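Long-range contacts in R-imine reductase (Streptomyces kanamyceticus, PDB 3ZGY), which catalyses the R-selective reduction of an imine substrate, using NADPH as the cofactor: residues T23-G28 with E71-S76; A135-P140 with V149-G154. All coordinates share one frame; numbering follows the deposited sequence.

Contact 1 (T23-G28 with E71-S76)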
# COMPACT_ATOMS: atom_id res chain seq x y z
N THR D 23 26.01 -10.60 22.92
CA THR D 23 26.96 -10.32 21.87
C THR D 23 26.23 -9.85 20.63
O THR D 23 25.07 -10.26 20.37
CB THR D 23 27.79 -11.56 21.58
OG1 THR D 23 28.70 -11.76 22.69
CG2 THR D 23 28.58 -11.43 20.32
N VAL D 24 26.85 -8.91 19.90
CA VAL D 24 26.28 -8.43 18.65
C VAL D 24 27.34 -8.61 17.61
O VAL D 24 28.43 -8.07 17.74
CB VAL D 24 25.82 -6.97 18.72
CG1 VAL D 24 25.44 -6.49 17.34
CG2 VAL D 24 24.61 -6.84 19.62
N ILE D 25 26.99 -9.33 16.55
CA ILE D 25 27.93 -9.60 15.48
C ILE D 25 27.48 -8.96 14.21
O ILE D 25 26.36 -9.19 13.72
CB ILE D 25 28.12 -11.09 15.29
CG1 ILE D 25 28.99 -11.60 16.44
CG2 ILE D 25 28.81 -11.39 13.97
CD1 ILE D 25 28.89 -13.09 16.65
N GLY D 26 28.37 -8.12 13.68
CA GLY D 26 28.04 -7.31 12.53
C GLY D 26 27.71 -5.91 13.02
O GLY D 26 26.75 -5.75 13.77
N LEU D 27 28.47 -4.91 12.54
CA LEU D 27 28.26 -3.51 12.93
C LEU D 27 28.05 -2.56 11.75
O LEU D 27 28.72 -1.53 11.62
CB LEU D 27 29.44 -3.05 13.77
CG LEU D 27 29.71 -3.75 15.10
CD1 LEU D 27 30.90 -3.13 15.78
CD2 LEU D 27 28.51 -3.71 16.04
N GLY D 28 27.15 -2.91 10.85
CA GLY D 28 26.67 -1.98 9.85
C GLY D 28 25.81 -1.03 10.63
O GLY D 28 25.85 -0.99 11.86
N GLU D 71 35.66 -15.41 19.88
CA GLU D 71 35.76 -14.69 21.17
C GLU D 71 34.42 -14.04 21.49
O GLU D 71 33.92 -14.13 22.61
CB GLU D 71 36.87 -13.66 21.11
CG GLU D 71 37.55 -13.32 22.43
CD GLU D 71 38.76 -12.41 22.19
OE1 GLU D 71 39.59 -12.70 21.26
OE2 GLU D 71 38.84 -11.39 22.92
N ALA D 72 33.81 -13.42 20.49
CA ALA D 72 32.49 -12.82 20.68
C ALA D 72 31.44 -13.82 21.08
O ALA D 72 30.62 -13.55 21.97
CB ALA D 72 32.06 -12.10 19.40
N VAL D 73 31.43 -14.97 20.41
CA VAL D 73 30.43 -15.99 20.69
C VAL D 73 30.60 -16.52 22.11
O VAL D 73 29.62 -16.65 22.86
CB VAL D 73 30.49 -17.12 19.65
CG1 VAL D 73 29.58 -18.26 20.07
CG2 VAL D 73 30.04 -16.62 18.29
N ALA D 74 31.85 -16.79 22.51
CA ALA D 74 32.16 -17.31 23.86
C ALA D 74 31.78 -16.34 24.99
O ALA D 74 31.56 -16.76 26.13
CB ALA D 74 33.64 -17.63 23.93
N ALA D 75 31.69 -15.05 24.67
CA ALA D 75 31.36 -13.99 25.68
C ALA D 75 29.98 -14.00 26.29
O ALA D 75 29.84 -13.60 27.42
CB ALA D 75 31.59 -12.60 25.10
N SER D 76 28.96 -14.45 25.58
CA SER D 76 27.60 -14.29 26.08
C SER D 76 26.70 -15.47 25.77
O SER D 76 26.88 -16.16 24.77
CB SER D 76 26.96 -13.05 25.43
OG SER D 76 27.92 -12.07 25.07
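Thr23 meets the last turn of helix 69-75 with both branches of its side chain, and the two branches do different work. The hydroxyl lies beside the backbone N of its own residue (chi1 -72°) and gives its proton to the carbonyl of Ala72, with OG1 2.7 Å from Ala72 O. Approach is oblique: the C=O...OG1 angle is 143° and the donor stands well off the carbonyl plane. Ala75 N reaches the same oxygen from the opposite face, 3.3 Å from Ala72 O, and Ala72 O thus accepts from two donors. The Ser76 hydroxyl also lies close to that of Thr23, though a bond between the two is doubtful. The methyl branch of Thr23 is anti to the backbone N and rests on alanine, CG2 3.7 Å from Ala72 CB.

This is helix-on-sheet packing of a Rossmann domain. The axes of strand 23-25 and helix 71-75 run in opposed directions, at 150°, and come within 8.1 Å, and the chain then turns back into strand 78-81, a parallel neighbour of 22-25. Val24 points away from the helix, to Ala35 and Phe38 of the helix 29-40 on the other face of the sheet.

Two residues along from Thr23, Ile25 also faces the helix. Its CG1 lies 4.3 Å from Ala72 CB, and the end of its side chain crosses that of Val73 obliquely, CD1 to CG2 of Val73 at 4.1 Å. Beyond this strand, Ala72 packs on Trp48 and Ala75 on Thr46 of strand 45-48.

Contact 2 (A135-P140 with V149-G154)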
# COMPACT_ATOMS: atom_id res chain seq x y z
N ALA D 135 13.65 -10.56 11.61
CA ALA D 135 13.69 -9.51 10.56
C ALA D 135 13.35 -8.15 11.17
O ALA D 135 12.52 -8.04 12.09
CB ALA D 135 12.66 -9.85 9.51
N ILE D 136 14.02 -7.13 10.69
CA ILE D 136 13.82 -5.76 11.19
C ILE D 136 13.08 -4.94 10.19
O ILE D 136 13.56 -4.76 9.11
CB ILE D 136 15.15 -5.07 11.42
CG1 ILE D 136 15.92 -6.02 12.39
CG2 ILE D 136 14.91 -3.68 11.97
CD1 ILE D 136 17.25 -5.61 13.00
N LEU D 137 11.93 -4.42 10.57
CA LEU D 137 11.13 -3.60 9.65
C LEU D 137 11.15 -2.14 10.06
O LEU D 137 10.12 -1.55 10.28
CB LEU D 137 9.70 -4.12 9.66
CG LEU D 137 9.49 -5.39 8.82
CD1 LEU D 137 10.48 -6.48 9.17
CD2 LEU D 137 8.07 -5.88 9.05
N ALA D 138 12.32 -1.59 10.19
CA ALA D 138 12.45 -0.25 10.67
C ALA D 138 13.86 0.11 10.41
O ALA D 138 14.67 -0.73 10.09
CB ALA D 138 12.15 -0.15 12.15
N GLY D 139 14.17 1.39 10.52
CA GLY D 139 15.54 1.82 10.25
C GLY D 139 16.30 1.74 11.55
O GLY D 139 15.69 1.58 12.62
N PRO D 140 17.62 1.91 11.48
CA PRO D 140 18.44 1.89 12.67
C PRO D 140 18.02 2.91 13.70
O PRO D 140 18.00 2.61 14.89
CB PRO D 140 19.84 2.19 12.16
CG PRO D 140 19.80 1.74 10.74
CD PRO D 140 18.41 2.02 10.27
N VAL D 149 10.17 -2.10 14.86
CA VAL D 149 9.48 -3.35 14.66
C VAL D 149 10.52 -4.42 14.39
O VAL D 149 11.33 -4.29 13.47
CB VAL D 149 8.53 -3.28 13.45
CG1 VAL D 149 7.81 -4.60 13.30
CG2 VAL D 149 7.54 -2.16 13.62
N VAL D 150 10.50 -5.46 15.20
CA VAL D 150 11.48 -6.54 15.09
C VAL D 150 10.73 -7.79 15.25
O VAL D 150 10.12 -8.00 16.28
CB VAL D 150 12.52 -6.45 16.18
CG1 VAL D 150 13.49 -7.58 16.00
CG2 VAL D 150 13.23 -5.12 16.09
N LEU D 151 10.70 -8.60 14.20
CA LEU D 151 9.93 -9.85 14.20
C LEU D 151 10.83 -11.02 14.54
O LEU D 151 12.02 -11.02 14.19
CB LEU D 151 9.31 -10.07 12.86
CG LEU D 151 8.50 -8.86 12.35
CD1 LEU D 151 8.02 -9.15 10.94
CD2 LEU D 151 7.33 -8.54 13.24
N LEU D 152 10.31 -11.97 15.29
CA LEU D 152 11.11 -13.10 15.73
C LEU D 152 10.29 -14.36 15.56
O LEU D 152 9.10 -14.34 15.81
CB LEU D 152 11.47 -12.93 17.20
CG LEU D 152 12.36 -11.75 17.56
CD1 LEU D 152 12.49 -11.63 19.04
CD2 LEU D 152 13.75 -11.88 16.99
N SER D 153 10.92 -15.45 15.16
CA SER D 153 10.19 -16.69 15.01
C SER D 153 11.13 -17.82 15.32
O SER D 153 12.37 -17.69 15.19
CB SER D 153 9.61 -16.82 13.60
OG SER D 153 10.65 -16.65 12.62
N GLY D 154 10.56 -18.95 15.76
CA GLY D 154 11.37 -19.99 16.45
C GLY D 154 10.70 -20.50 17.69
O GLY D 154 9.63 -20.01 18.09
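Leu137 and Leu151 both place CG beside their own backbone N, but their second torsions part: chi2 is 51° in Leu137 and 175° in Leu151. With these turns the branched ends meet at about a right angle, both methyls of Leu137 facing a single methyl of Leu151: CD2 of Leu137 is 3.8 Å and CD1 of Leu137 4.0 Å from CD1 of Leu151. Nearer the backbone, CB of Leu137 lies 4.1 Å from CB of Val149. Ala138 adds its methyl, CB 3.9 Å from the backbone N of Val149.

The main chains pair as antiparallel strands. Ala135 and Leu151 form a hydrogen-bonded pair, Ala135 N giving to Leu151 O at 3.1 Å and Leu151 N to Ala135 O at 2.8 Å, the latter with an N-H...O angle of 166°. Ile136 and Val150 follow as a non-hydrogen-bonded pair. One residue further, Leu137 N bonds Val149 O at 3.0 Å, so the pairing carries on past the end of strand 130-136 before the chain leaves it.

In this Rossmann sheet, strand 150-153 runs against 130-136 and the parallel strands beyond it, and is followed by 173-175, which runs parallel to it. Ile136 and Val150 share one face of the sheet, where Ile136 packs on Leu109. On the other face Ala135 touches Asp187 and Leu151 Tyr186, both in the long helix 182-209.

Phe221 of the second subunit packs on both Leu137 and Leu151. The contact is therefore of two kinds: main-chain bonds fix how the strands align, while an apolar leucine pair presents hydrocarbon to an aromatic ring across the dimer interface.

Contacts 1 and 2 belong to one sheet but join different parts of it: contact 1 packs a helix on strand 22-25, whereas contact 2 pairs two strands edge to edge, with strands 78-81 and 105-108 lying between 22-25 and 130-136. Their centres are 19 Å apart and their nearest atoms about 7 Å, without touching. Both border the NADP(+) site, which is empty in this chain. Segment 23-28 supplies Leu27 and Gly28, and the Ile25 side chain is about 5 Å from that of NADP(+)-binding Val83. From contact 2, the side chain of Ile136 comes within about 4 Å of that of Met30, and that of Ala135 lies about 5 Å from the side chain of Ser111, both NADP(+)-binding residues.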